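PDB 4IYQ: divalent ion tolerance protein CutA1 from Ehrlichia chaffeensis, which possibly binds copper and is linked to tolerance of divalent metal ions, as a member of the trimeric CutA family. Local coordinates for residues 53-58 with 79-84; 31-36 with 98-103; 43-48 with 92-97. One frame throughout, in Å; residues are numbered along the deposited sequence.

Contact 1 (53-58 with 79-84); sequences CANIFS and ILKTTN
Asn55 and Ile79 form a hydrogen-bonded pair of an antiparallel hairpin, the two strands running at 170° to each other. The N-H of Asn55 donates to Ile79 O at 2.8 Å, and Ile79 N returns a bond to Asn55 O at 2.9 Å; in both cases the donor lies in the carbonyl plane. At the other end of the pairing, Lys81 N bonds Cys53 O at 3.0 Å. Between these bonds sits the non-hydrogen-bonded pair Ala54 and Leu80, whose CA atoms come within 4.5 Å.

Ile79 illustrates how one side chain bridges the two strands. Its CB lies 4.3 Å from Asn55 CB, directly across the pair. With chi1 at -65°, CG1 stands opposite the carbonyl carbon and heads for the ring of Phe57, where it comes 4.0 Å from CE1. The chain then extends (chi2 174°), and the terminal CD1 settles obliquely against the ring, 3.8 Å from Phe57 CE1 and slightly farther from CZ. Tyr29 of the second subunit packs on both Ile79 and Phe57.

The other face of the sheet is aliphatic at this point. Leu80 swings CD2 back to the methyl of Ala54, with CD2 and CB of those residues 3.5 Å apart, and this is the face on which helix 35-47 lies, Ser42 touching Ala54.

Residues 53-56 also pair antiparallel with a strand of the second subunit, by which the sheet continues across the trimer interface. The chemistry implies a division of labour: main-chain bonds set the register of the hairpin and extend the sheet into the neighbour, while Ala54 and Leu80 make an aliphatic patch under helix 35-47. The opposite face is mixed, with Ile79 and Phe57 beside that tyrosine and Cys53 and Lys81 against helix 115-125.

Contact 2 (31-36 with 98-103); sequences TTPTYE and HPYDTP
His98 and Tyr100 reach the end of strand 25-32 through different first torsions: His98 sends CG broadly away from its backbone N (chi1 -150°), whereas Tyr100 places CG beside the N (chi1 -66°). In this ferredoxin-like fold they belong to the loop that follows helix 87-97, and they meet the turn leading from the first strand into helix 35-47.

The imidazole presents its edge to Thr31: NE2 gives a weak, bent bond to Thr31 O at 2.8 Å (123° at the hydrogen), and Thr30 OG1 is a second weak partner. Tyr100 N donates to ND1 of His98 at 3.1 Å, almost within the ring plane. The ND1 bond orients the ring, and the weak NE2 contacts are consistent with that orientation.

Pro33 fills the outer part of the contact. Its CD lies 3.5 Å from Tyr100 CZ, the phenol meeting it obliquely, and the same CD is 3.7 Å from Pro99 CG. The Tyr100 hydroxyl is hydrogen-bonded to Glu75 on strand 69-83, tying the loop to a further strand. Over the centre of the His98 imidazole, Pro103 CB stands 3.4 Å above the plane.

Contact 3 (43-48 with 92-97); sequences NILLEN and NKIQAI
The two helices that pack on one face of a ferredoxin-like sheet meet here, where Ile44 and Leu45 near the end of helix 35-47 face Lys93, Ile94 and Ile97 of helix 87-97. Their short segments run at 140° to each other, and the axes approach to 10.8 Å, so that side chains rather than backbones span the gap.

Ile44 and Ile97 reach toward each other tip to tip: the CG2 branch of Ile44 is 4.0 Å from Ile97 CD1, and CD1 of Ile44 also touches that methyl. The same CG2 lies 3.8 Å from Lys93 CE, with the lysine crossing it at about a right angle. Lys93 reaches this place because CG lies opposite its backbone N (chi1 -176°) and the chain then bends at chi2 (65°). Farther back along that chain, Lys93 CG slides past Leu45 CD2 at 3.8 Å. The other methyl of Leu45 is used separately, with CD1 3.7 Å from Ile94 CG1 and the two side chains nearly perpendicular. The lysine thus contributes its methylene groups to a largely aliphatic contact.

Where helix 35-47 ends, Asn48 turns its amide back: ND2 donates to Ile44 O at 2.7 Å from above the carbonyl plane, while Asn48 N approaches the same oxygen from the opposite face. Two donors thus grip Ile44 O, and the ND2 bond sets the amide where ND2 lies 4.0 Å from Lys93 CE.

Beneath the helices, Leu45 and Ile94 both rest on Leu80 of strand 69-83, and Ile94 also touches Ile105 of strand 105-108. Leu50, in the loop after helix 35-47, packs on Leu45 and Lys93, and Arg40, earlier in that helix, hydrogen-bonds Ile97 O at the end of helix 87-97.

From the N terminus, strand 25-32 leads through 31-36, the first half of contact 2, into helix 35-47, whose last turns begin contact 3. The chain next forms the hairpin of strands 53-66 and 69-83, closed by contact 1; helix 87-97 then completes contact 3, and the loop after it completes contact 2. The three closures are therefore nested, with contact 1 innermost and contact 2 outermost, and none cross. Contact 1 pairs two neighbouring strands of the sheet, contact 3 joins the two helices above it, and contact 2 ties the loop to the first strand. Tyr35 touches Ile56, linking contacts 2 and 1.

Contact 1 (53-58 with 79-84)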
ATOM      1  N   CYS A  53       4.356   1.205 -14.879  1.00  8.12           N
ATOM      2  CA  CYS A  53       4.596  -0.109 -14.330  1.00 12.96           C
ATOM      3  C   CYS A  53       3.482  -0.570 -13.400  1.00 13.62           C
ATOM      4  O   CYS A  53       2.678   0.223 -12.918  1.00  7.83           O
ATOM      5  CB  CYS A  53       5.948  -0.130 -13.596  1.00 10.22           C
ATOM      6  SG  CYS A  53       6.085   1.079 -12.275  1.00 29.61           S
ATOM      7  N   ALA A  54       3.495  -1.866 -13.123  1.00  7.89           N
ATOM      8  CA  ALA A  54       2.559  -2.481 -12.205  1.00  9.38           C
ATOM      9  C   ALA A  54       3.301  -3.355 -11.209  1.00 10.11           C
ATOM     10  O   ALA A  54       4.219  -4.093 -11.579  1.00 10.95           O
ATOM     11  CB  ALA A  54       1.531  -3.318 -12.975  1.00  8.98           C
ATOM     12  N   ASN A  55       2.894  -3.283  -9.950  1.00  7.82           N
ATOM     13  CA  ASN A  55       3.368  -4.239  -8.957  1.00 11.71           C
ATOM     14  C   ASN A  55       2.229  -5.172  -8.582  1.00  9.01           C
ATOM     15  O   ASN A  55       1.204  -4.734  -8.060  1.00  8.72           O
ATOM     16  CB  ASN A  55       3.920  -3.530  -7.710  1.00 10.79           C
ATOM     17  CG  ASN A  55       5.175  -2.728  -8.005  1.00  7.72           C
ATOM     18  OD1 ASN A  55       5.868  -2.976  -8.992  1.00 13.51           O
ATOM     19  ND2 ASN A  55       5.471  -1.770  -7.152  1.00  7.70           N
ATOM     20  N   ILE A  56       2.401  -6.458  -8.867  1.00  8.49           N
ATOM     21  CA  ILE A  56       1.344  -7.414  -8.614  1.00  8.91           C
ATOM     22  C   ILE A  56       1.651  -8.225  -7.371  1.00 10.90           C
ATOM     23  O   ILE A  56       2.706  -8.855  -7.269  1.00  9.24           O
ATOM     24  CB  ILE A  56       1.123  -8.357  -9.813  1.00  9.27           C
ATOM     25  CG1 ILE A  56       0.849  -7.546 -11.083  1.00 11.55           C
ATOM     26  CG2 ILE A  56      -0.023  -9.299  -9.518  1.00  9.85           C
ATOM     27  CD1 ILE A  56       0.856  -8.366 -12.375  1.00 15.39           C
ATOM     28  N   PHE A  57       0.725  -8.157  -6.416  1.00 13.46           N
ATOM     29  CA  PHE A  57       0.762  -8.917  -5.174  1.00  9.74           C
ATOM     30  C   PHE A  57      -0.221 -10.093  -5.278  1.00 15.54           C
ATOM     31  O   PHE A  57      -1.425  -9.895  -5.483  1.00 14.99           O
ATOM     32  CB  PHE A  57       0.390  -8.040  -3.975  1.00  9.67           C
ATOM     33  CG  PHE A  57       1.264  -6.821  -3.791  1.00 19.13           C
ATOM     34  CD1 PHE A  57       1.212  -5.758  -4.696  1.00  8.76           C
ATOM     35  CD2 PHE A  57       2.111  -6.716  -2.676  1.00  9.24           C
ATOM     36  CE1 PHE A  57       2.005  -4.634  -4.510  1.00  8.45           C
ATOM     37  CE2 PHE A  57       2.908  -5.602  -2.487  1.00  8.93           C
ATOM     38  CZ  PHE A  57       2.859  -4.554  -3.400  1.00  8.54           C
ATOM     39  N   SER A  58       0.291 -11.311  -5.135  1.00 16.87           N
ATOM     40  CA  SER A  58      -0.524 -12.528  -5.239  1.00 18.74           C
ATOM     41  C   SER A  58      -1.034 -13.063  -3.896  1.00 19.40           C
ATOM     42  O   SER A  58      -0.541 -12.678  -2.833  1.00 24.15           O
ATOM     43  CB  SER A  58       0.281 -13.607  -5.944  1.00 11.95           C
ATOM     44  OG  SER A  58       0.530 -13.194  -7.268  1.00 29.86           O
ATOM     45  N   ILE A  79      -0.586  -2.437  -7.634  1.00  8.20           N
ATOM     46  CA  ILE A  79      -0.256  -1.030  -7.579  1.00 14.31           C
ATOM     47  C   ILE A  79       0.229  -0.608  -8.960  1.00 15.04           C
ATOM     48  O   ILE A  79       1.168  -1.181  -9.509  1.00 16.46           O
ATOM     49  CB  ILE A  79       0.820  -0.728  -6.527  1.00 13.14           C
ATOM     50  CG1 ILE A  79       0.283  -1.021  -5.128  1.00 14.07           C
ATOM     51  CG2 ILE A  79       1.261   0.719  -6.613  1.00  7.81           C
ATOM     52  CD1 ILE A  79       1.347  -0.891  -4.045  1.00 15.73           C
ATOM     53  N   LEU A  80      -0.438   0.386  -9.520  1.00 14.22           N
ATOM     54  CA  LEU A  80      -0.129   0.891 -10.839  1.00  7.95           C
ATOM     55  C   LEU A  80       0.447   2.291 -10.709  1.00 15.89           C
ATOM     56  O   LEU A  80      -0.018   3.076  -9.874  1.00 16.69           O
ATOM     57  CB  LEU A  80      -1.386   0.894 -11.698  1.00  8.24           C
ATOM     58  CG  LEU A  80      -2.097  -0.461 -11.670  1.00 12.55           C
ATOM     59  CD1 LEU A  80      -3.590  -0.330 -11.970  1.00  9.69           C
ATOM     60  CD2 LEU A  80      -1.433  -1.396 -12.656  1.00  8.47           C
ATOM     61  N   LYS A  81       1.484   2.598 -11.480  1.00  7.87           N
ATOM     62  CA  LYS A  81       2.101   3.917 -11.395  1.00  7.97           C
ATOM     63  C   LYS A  81       1.976   4.721 -12.678  1.00 12.48           C
ATOM     64  O   LYS A  81       2.338   4.257 -13.762  1.00 16.46           O
ATOM     65  CB  LYS A  81       3.574   3.784 -10.998  1.00  7.90           C
ATOM     66  CG  LYS A  81       3.799   2.732  -9.919  1.00 27.83           C
ATOM     67  CD  LYS A  81       5.106   2.941  -9.200  1.00 31.00           C
ATOM     68  CE  LYS A  81       5.556   1.652  -8.530  1.00 35.88           C
ATOM     69  NZ  LYS A  81       6.197   0.730  -9.520  1.00 33.29           N
ATOM     70  N   THR A  82       1.495   5.951 -12.546  1.00  8.48           N
ATOM     71  CA  THR A  82       1.340   6.828 -13.701  1.00 18.30           C
ATOM     72  C   THR A  82       1.478   8.316 -13.316  1.00  9.20           C
ATOM     73  O   THR A  82       1.829   8.632 -12.194  1.00 12.21           O
ATOM     74  CB  THR A  82      -0.016   6.572 -14.405  1.00  9.01           C
ATOM     75  OG1 THR A  82      -0.056   7.321 -15.620  1.00 10.33           O
ATOM     76  CG2 THR A  82      -1.199   6.966 -13.522  1.00  9.13           C
ATOM     77  N   THR A  83       1.225   9.224 -14.251  1.00 19.50           N
ATOM     78  CA  THR A  83       1.223  10.647 -13.922  1.00 18.42           C
ATOM     79  C   THR A  83      -0.210  11.083 -13.623  1.00 24.12           C
ATOM     80  O   THR A  83      -1.174  10.452 -14.096  1.00 23.60           O
ATOM     81  CB  THR A  83       1.814  11.526 -15.062  1.00 21.97           C
ATOM     82  OG1 THR A  83       1.087  11.304 -16.276  1.00 10.84           O
ATOM     83  CG2 THR A  83       3.299  11.224 -15.295  1.00 19.34           C
ATOM     84  N   ASN A  84      -0.348  12.168 -12.859  1.00 10.74           N
ATOM     85  CA  ASN A  84      -1.658  12.606 -12.377  1.00 21.83           C
ATOM     86  C   ASN A  84      -2.675  12.989 -13.461  1.00 17.17           C
ATOM     87  O   ASN A  84      -3.874  12.918 -13.241  1.00 11.67           O
ATOM     88  CB  ASN A  84      -1.503  13.784 -11.399  1.00 28.12           C
ATOM     89  CG  ASN A  84      -0.678  14.918 -11.967  1.00 38.63           C
ATOM     90  OD1 ASN A  84      -0.336  14.920 -13.147  1.00 42.76           O
ATOM     91  ND2 ASN A  84      -0.379  15.913 -11.130  1.00 41.68           N
TER

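Contact 2 (31-36 with 98-103)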
ATOM      1  N   THR A  31      -7.919  -4.705  -7.272  1.00 14.71           N
ATOM      2  CA  THR A  31      -7.770  -6.132  -7.006  1.00 19.73           C
ATOM      3  C   THR A  31      -8.436  -6.961  -8.119  1.00 12.20           C
ATOM      4  O   THR A  31      -9.344  -6.494  -8.782  1.00 12.54           O
ATOM      5  CB  THR A  31      -8.361  -6.500  -5.625  1.00 12.13           C
ATOM      6  OG1 THR A  31      -9.757  -6.189  -5.619  1.00 14.45           O
ATOM      7  CG2 THR A  31      -7.700  -5.701  -4.529  1.00 11.66           C
ATOM      8  N   THR A  32      -7.981  -8.193  -8.308  1.00 21.52           N
ATOM      9  CA  THR A  32      -8.486  -9.062  -9.371  1.00 20.33           C
ATOM     10  C   THR A  32      -8.686 -10.472  -8.833  1.00 20.63           C
ATOM     11  O   THR A  32      -8.054 -10.855  -7.859  1.00 16.83           O
ATOM     12  CB  THR A  32      -7.524  -9.125 -10.571  1.00 19.97           C
ATOM     13  OG1 THR A  32      -6.237  -9.549 -10.119  1.00 20.65           O
ATOM     14  CG2 THR A  32      -7.390  -7.764 -11.235  1.00 18.31           C
ATOM     15  N   PRO A  33      -9.601 -11.236  -9.441  1.00 23.72           N
ATOM     16  CA  PRO A  33      -9.819 -12.598  -8.943  1.00 25.56           C
ATOM     17  C   PRO A  33      -8.639 -13.544  -9.189  1.00 27.87           C
ATOM     18  O   PRO A  33      -8.421 -14.440  -8.384  1.00 32.55           O
ATOM     19  CB  PRO A  33     -11.066 -13.058  -9.711  1.00 16.87           C
ATOM     20  CG  PRO A  33     -11.175 -12.153 -10.879  1.00 25.93           C
ATOM     21  CD  PRO A  33     -10.606 -10.842 -10.443  1.00 25.27           C
ATOM     22  N   THR A  34      -7.891 -13.360 -10.270  1.00 15.08           N
ATOM     23  CA  THR A  34      -6.765 -14.238 -10.552  1.00 15.03           C
ATOM     24  C   THR A  34      -5.509 -13.439 -10.869  1.00 19.92           C
ATOM     25  O   THR A  34      -5.584 -12.241 -11.144  1.00 13.29           O
ATOM     26  CB  THR A  34      -7.044 -15.138 -11.748  1.00 15.89           C
ATOM     27  OG1 THR A  34      -6.787 -14.405 -12.962  1.00 15.43           O
ATOM     28  CG2 THR A  34      -8.492 -15.647 -11.716  1.00 17.09           C
ATOM     29  N   TYR A  35      -4.358 -14.106 -10.861  1.00 13.81           N
ATOM     30  CA  TYR A  35      -3.124 -13.483 -11.328  1.00 23.75           C
ATOM     31  C   TYR A  35      -3.213 -13.094 -12.806  1.00 20.90           C
ATOM     32  O   TYR A  35      -2.769 -12.013 -13.191  1.00 26.38           O
ATOM     33  CB  TYR A  35      -1.921 -14.410 -11.101  1.00 13.06           C
ATOM     34  CG  TYR A  35      -0.629 -13.867 -11.671  1.00 18.54           C
ATOM     35  CD1 TYR A  35       0.131 -12.931 -10.960  1.00 11.58           C
ATOM     36  CD2 TYR A  35      -0.164 -14.282 -12.917  1.00 12.65           C
ATOM     37  CE1 TYR A  35       1.313 -12.419 -11.483  1.00 11.09           C
ATOM     38  CE2 TYR A  35       1.013 -13.772 -13.449  1.00 23.91           C
ATOM     39  CZ  TYR A  35       1.745 -12.843 -12.724  1.00 24.98           C
ATOM     40  OH  TYR A  35       2.913 -12.342 -13.238  1.00 27.24           O
ATOM     41  N   GLU A  36      -3.785 -13.972 -13.627  1.00 16.27           N
ATOM     42  CA  GLU A  36      -3.878 -13.734 -15.067  1.00 17.37           C
ATOM     43  C   GLU A  36      -4.646 -12.450 -15.364  1.00 16.53           C
ATOM     44  O   GLU A  36      -4.231 -11.657 -16.206  1.00 18.64           O
ATOM     45  CB  GLU A  36      -4.539 -14.929 -15.776  1.00 19.95           C
ATOM     46  N   HIS A  98     -12.181  -4.592 -16.519  1.00 21.55           N
ATOM     47  CA  HIS A  98     -12.131  -5.376 -15.279  1.00 18.43           C
ATOM     48  C   HIS A  98     -13.171  -6.501 -15.259  1.00 19.58           C
ATOM     49  O   HIS A  98     -14.321  -6.308 -15.658  1.00 21.48           O
ATOM     50  CB  HIS A  98     -12.346  -4.458 -14.078  1.00 14.30           C
ATOM     51  CG  HIS A  98     -11.664  -4.924 -12.835  1.00 30.91           C
ATOM     52  ND1 HIS A  98     -12.110  -6.002 -12.103  1.00 33.79           N
ATOM     53  CD2 HIS A  98     -10.560  -4.465 -12.197  1.00 27.44           C
ATOM     54  CE1 HIS A  98     -11.313  -6.186 -11.064  1.00 28.44           C
ATOM     55  NE2 HIS A  98     -10.365  -5.269 -11.098  1.00 23.22           N
ATOM     56  N   PRO A  99     -12.773  -7.683 -14.786  1.00 23.64           N
ATOM     57  CA  PRO A  99     -13.726  -8.797 -14.641  1.00 17.11           C
ATOM     58  C   PRO A  99     -14.881  -8.502 -13.678  1.00 23.66           C
ATOM     59  O   PRO A  99     -15.998  -8.972 -13.903  1.00 22.32           O
ATOM     60  CB  PRO A  99     -12.859  -9.941 -14.100  1.00 16.91           C
ATOM     61  CG  PRO A  99     -11.567  -9.286 -13.615  1.00 16.64           C
ATOM     62  CD  PRO A  99     -11.387  -8.068 -14.467  1.00 18.41           C
ATOM     63  N   TYR A 100     -14.629  -7.714 -12.637  1.00 26.32           N
ATOM     64  CA  TYR A 100     -15.677  -7.364 -11.677  1.00 27.42           C
ATOM     65  C   TYR A 100     -16.578  -6.261 -12.220  1.00 29.39           C
ATOM     66  O   TYR A 100     -16.104  -5.329 -12.867  1.00 31.93           O
ATOM     67  CB  TYR A 100     -15.081  -6.893 -10.340  1.00 26.73           C
ATOM     68  CG  TYR A 100     -14.310  -7.924  -9.534  1.00 25.30           C
ATOM     69  CD1 TYR A 100     -14.541  -9.286  -9.684  1.00 22.99           C
ATOM     70  CD2 TYR A 100     -13.338  -7.519  -8.613  1.00 26.29           C
ATOM     71  CE1 TYR A 100     -13.821 -10.223  -8.941  1.00 27.93           C
ATOM     72  CE2 TYR A 100     -12.616  -8.443  -7.865  1.00 24.22           C
ATOM     73  CZ  TYR A 100     -12.863  -9.791  -8.030  1.00 28.33           C
ATOM     74  OH  TYR A 100     -12.146 -10.702  -7.286  1.00 28.56           O
ATOM     75  N   ASP A 101     -17.868  -6.349 -11.914  1.00 33.24           N
ATOM     76  CA  ASP A 101     -18.805  -5.268 -12.212  1.00 34.21           C
ATOM     77  C   ASP A 101     -18.513  -4.056 -11.349  1.00 32.72           C
ATOM     78  O   ASP A 101     -18.580  -2.921 -11.809  1.00 35.73           O
ATOM     79  CB  ASP A 101     -20.249  -5.718 -11.976  1.00 38.55           C
ATOM     80  CG  ASP A 101     -20.677  -6.798 -12.931  1.00 53.30           C
ATOM     81  OD1 ASP A 101     -21.169  -7.847 -12.459  1.00 60.92           O
ATOM     82  OD2 ASP A 101     -20.515  -6.602 -14.155  1.00 58.41           O
ATOM     83  N   THR A 102     -18.192  -4.311 -10.086  1.00 32.17           N
ATOM     84  CA  THR A 102     -17.837  -3.248  -9.165  1.00 30.20           C
ATOM     85  C   THR A 102     -16.429  -3.442  -8.628  1.00 26.85           C
ATOM     86  O   THR A 102     -16.247  -3.944  -7.525  1.00 25.48           O
ATOM     87  CB  THR A 102     -18.807  -3.177  -7.990  1.00 28.94           C
ATOM     88  OG1 THR A 102     -20.149  -3.196  -8.488  1.00 30.52           O
ATOM     89  CG2 THR A 102     -18.562  -1.893  -7.177  1.00 18.03           C
ATOM     90  N   PRO A 103     -15.421  -3.059  -9.417  1.00 26.43           N
ATOM     91  CA  PRO A 103     -14.044  -3.181  -8.935  1.00 25.50           C
ATOM     92  C   PRO A 103     -13.658  -2.026  -8.010  1.00 25.49           C
ATOM     93  O   PRO A 103     -14.231  -0.935  -8.120  1.00 19.96           O
ATOM     94  CB  PRO A 103     -13.228  -3.141 -10.226  1.00 14.07           C
ATOM     95  CG  PRO A 103     -14.036  -2.239 -11.109  1.00 19.62           C
ATOM     96  CD  PRO A 103     -15.479  -2.545 -10.797  1.00 15.65           C
TER

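Contact 3 (43-48 with 92-97)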
ATOM      1  N   ASN A  43      -0.780  -5.389 -18.545  1.00 10.31           N
ATOM      2  CA  ASN A  43      -0.456  -5.414 -19.956  1.00 10.73           C
ATOM      3  C   ASN A  43      -1.182  -4.395 -20.826  1.00 14.88           C
ATOM      4  O   ASN A  43      -0.538  -3.608 -21.511  1.00 14.78           O
ATOM      5  CB  ASN A  43      -0.733  -6.810 -20.492  1.00 21.75           C
ATOM      6  CG  ASN A  43       0.422  -7.360 -21.243  1.00 28.80           C
ATOM      7  OD1 ASN A  43       1.360  -7.877 -20.647  1.00 38.33           O
ATOM      8  ND2 ASN A  43       0.386  -7.240 -22.561  1.00 30.31           N
ATOM      9  N   ILE A  44      -2.517  -4.419 -20.788  1.00 16.82           N
ATOM     10  CA  ILE A  44      -3.346  -3.520 -21.581  1.00 11.75           C
ATOM     11  C   ILE A  44      -3.046  -2.049 -21.265  1.00 15.50           C
ATOM     12  O   ILE A  44      -2.916  -1.230 -22.177  1.00 12.40           O
ATOM     13  CB  ILE A  44      -4.866  -3.822 -21.382  1.00 17.52           C
ATOM     14  CG1 ILE A  44      -5.238  -5.140 -22.085  1.00 16.77           C
ATOM     15  CG2 ILE A  44      -5.730  -2.695 -21.949  1.00 12.65           C
ATOM     16  CD1 ILE A  44      -6.574  -5.762 -21.638  1.00 13.67           C
ATOM     17  N   LEU A  45      -2.899  -1.720 -19.988  1.00 10.68           N
ATOM     18  CA  LEU A  45      -2.565  -0.354 -19.612  1.00 10.32           C
ATOM     19  C   LEU A  45      -1.173   0.054 -20.101  1.00 17.01           C
ATOM     20  O   LEU A  45      -0.970   1.187 -20.552  1.00 10.23           O
ATOM     21  CB  LEU A  45      -2.647  -0.181 -18.102  1.00 13.12           C
ATOM     22  CG  LEU A  45      -4.044  -0.319 -17.498  1.00 10.09           C
ATOM     23  CD1 LEU A  45      -3.928  -0.369 -15.965  1.00 10.08           C
ATOM     24  CD2 LEU A  45      -4.956   0.789 -17.970  1.00 10.48           C
ATOM     25  N   LEU A  46      -0.215  -0.866 -20.010  1.00 16.29           N
ATOM     26  CA  LEU A  46       1.141  -0.574 -20.461  1.00  9.88           C
ATOM     27  C   LEU A  46       1.170  -0.323 -21.964  1.00 13.00           C
ATOM     28  O   LEU A  46       1.802   0.630 -22.431  1.00 10.57           O
ATOM     29  CB  LEU A  46       2.098  -1.708 -20.085  1.00  9.71           C
ATOM     30  CG  LEU A  46       2.528  -1.710 -18.614  1.00  9.38           C
ATOM     31  CD1 LEU A  46       3.202  -3.006 -18.223  1.00  9.14           C
ATOM     32  CD2 LEU A  46       3.469  -0.547 -18.338  1.00  8.96           C
ATOM     33  N   GLU A  47       0.482  -1.162 -22.732  1.00 10.96           N
ATOM     34  CA  GLU A  47       0.555  -1.010 -24.172  1.00 23.61           C
ATOM     35  C   GLU A  47      -0.159   0.277 -24.587  1.00 25.80           C
ATOM     36  O   GLU A  47       0.106   0.800 -25.661  1.00 27.35           O
ATOM     37  CB  GLU A  47       0.031  -2.243 -24.917  1.00 24.10           C
ATOM     38  CG  GLU A  47      -1.438  -2.527 -24.879  1.00 31.67           C
ATOM     39  CD  GLU A  47      -1.791  -3.697 -25.813  1.00 40.53           C
ATOM     40  OE1 GLU A  47      -3.004  -3.988 -25.988  1.00 41.25           O
ATOM     41  OE2 GLU A  47      -0.844  -4.323 -26.365  1.00 37.33           O
ATOM     42  N   ASN A  48      -1.055   0.788 -23.742  1.00 11.63           N
ATOM     43  CA  ASN A  48      -1.706   2.064 -24.028  1.00 11.92           C
ATOM     44  C   ASN A  48      -0.952   3.252 -23.442  1.00 14.50           C
ATOM     45  O   ASN A  48      -1.458   4.375 -23.458  1.00 11.76           O
ATOM     46  CB  ASN A  48      -3.151   2.094 -23.509  1.00 13.95           C
ATOM     47  CG  ASN A  48      -4.112   1.293 -24.377  1.00 15.38           C
ATOM     48  OD1 ASN A  48      -4.605   1.793 -25.386  1.00 19.35           O
ATOM     49  ND2 ASN A  48      -4.426   0.073 -23.959  1.00 16.49           N
ATOM     50  N   ASN A  92     -10.904   4.884 -15.947  1.00 12.78           N
ATOM     51  CA  ASN A  92     -11.967   4.569 -16.890  1.00 14.59           C
ATOM     52  C   ASN A  92     -11.628   3.322 -17.665  1.00 19.36           C
ATOM     53  O   ASN A  92     -12.514   2.502 -17.951  1.00 20.75           O
ATOM     54  CB  ASN A  92     -12.218   5.717 -17.863  1.00 14.14           C
ATOM     55  CG  ASN A  92     -12.797   6.920 -17.190  1.00 24.56           C
ATOM     56  OD1 ASN A  92     -13.321   6.830 -16.076  1.00 27.51           O
ATOM     57  ND2 ASN A  92     -12.722   8.063 -17.858  1.00 26.09           N
ATOM     58  N   LYS A  93     -10.352   3.191 -18.025  1.00 12.95           N
ATOM     59  CA  LYS A  93      -9.923   2.043 -18.808  1.00 12.97           C
ATOM     60  C   LYS A  93     -10.009   0.758 -17.978  1.00 25.22           C
ATOM     61  O   LYS A  93     -10.532  -0.258 -18.448  1.00 21.96           O
ATOM     62  CB  LYS A  93      -8.504   2.251 -19.312  1.00 12.40           C
ATOM     63  CG  LYS A  93      -8.005   1.162 -20.217  1.00 12.51           C
ATOM     64  CD  LYS A  93      -8.794   1.124 -21.474  1.00 13.41           C
ATOM     65  CE  LYS A  93      -8.096   0.268 -22.486  1.00 21.17           C
ATOM     66  NZ  LYS A  93      -8.843   0.218 -23.760  1.00 18.35           N
ATOM     67  N   ILE A  94      -9.542   0.831 -16.730  1.00 12.20           N
ATOM     68  CA  ILE A  94      -9.575  -0.313 -15.822  1.00 15.96           C
ATOM     69  C   ILE A  94     -11.018  -0.767 -15.601  1.00 16.79           C
ATOM     70  O   ILE A  94     -11.291  -1.967 -15.635  1.00 13.32           O
ATOM     71  CB  ILE A  94      -8.894   0.003 -14.461  1.00 11.41           C
ATOM     72  CG1 ILE A  94      -7.380   0.211 -14.642  1.00 10.69           C
ATOM     73  CG2 ILE A  94      -9.111  -1.128 -13.479  1.00 20.53           C
ATOM     74  CD1 ILE A  94      -6.718   0.910 -13.467  1.00 10.15           C
ATOM     75  N   GLN A  95     -11.941   0.185 -15.437  1.00 13.35           N
ATOM     76  CA  GLN A  95     -13.359  -0.143 -15.241  1.00 19.78           C
ATOM     77  C   GLN A  95     -13.922  -0.898 -16.452  1.00 19.71           C
ATOM     78  O   GLN A  95     -14.629  -1.888 -16.300  1.00 20.98           O
ATOM     79  CB  GLN A  95     -14.190   1.125 -14.980  1.00 14.68           C
ATOM     80  N   ALA A  96     -13.563  -0.458 -17.650  1.00 15.12           N
ATOM     81  CA  ALA A  96     -14.064  -1.073 -18.872  1.00 15.98           C
ATOM     82  C   ALA A  96     -13.578  -2.507 -19.051  1.00 24.77           C
ATOM     83  O   ALA A  96     -14.295  -3.328 -19.600  1.00 27.52           O
ATOM     84  CB  ALA A  96     -13.679  -0.237 -20.076  1.00 16.00           C
ATOM     85  N   ILE A  97     -12.370  -2.826 -18.592  1.00 24.33           N
ATOM     86  CA  ILE A  97     -11.811  -4.145 -18.883  1.00 20.32           C
ATOM     87  C   ILE A  97     -11.794  -5.088 -17.692  1.00 19.59           C
ATOM     88  O   ILE A  97     -11.448  -6.254 -17.844  1.00 22.38           O
ATOM     89  CB  ILE A  97     -10.361  -4.039 -19.411  1.00 22.09           C
ATOM     90  CG1 ILE A  97      -9.408  -3.624 -18.284  1.00 13.29           C
ATOM     91  CG2 ILE A  97     -10.299  -3.093 -20.605  1.00 14.52           C
ATOM     92  CD1 ILE A  97      -8.007  -3.353 -18.720  1.00 12.61           C
TER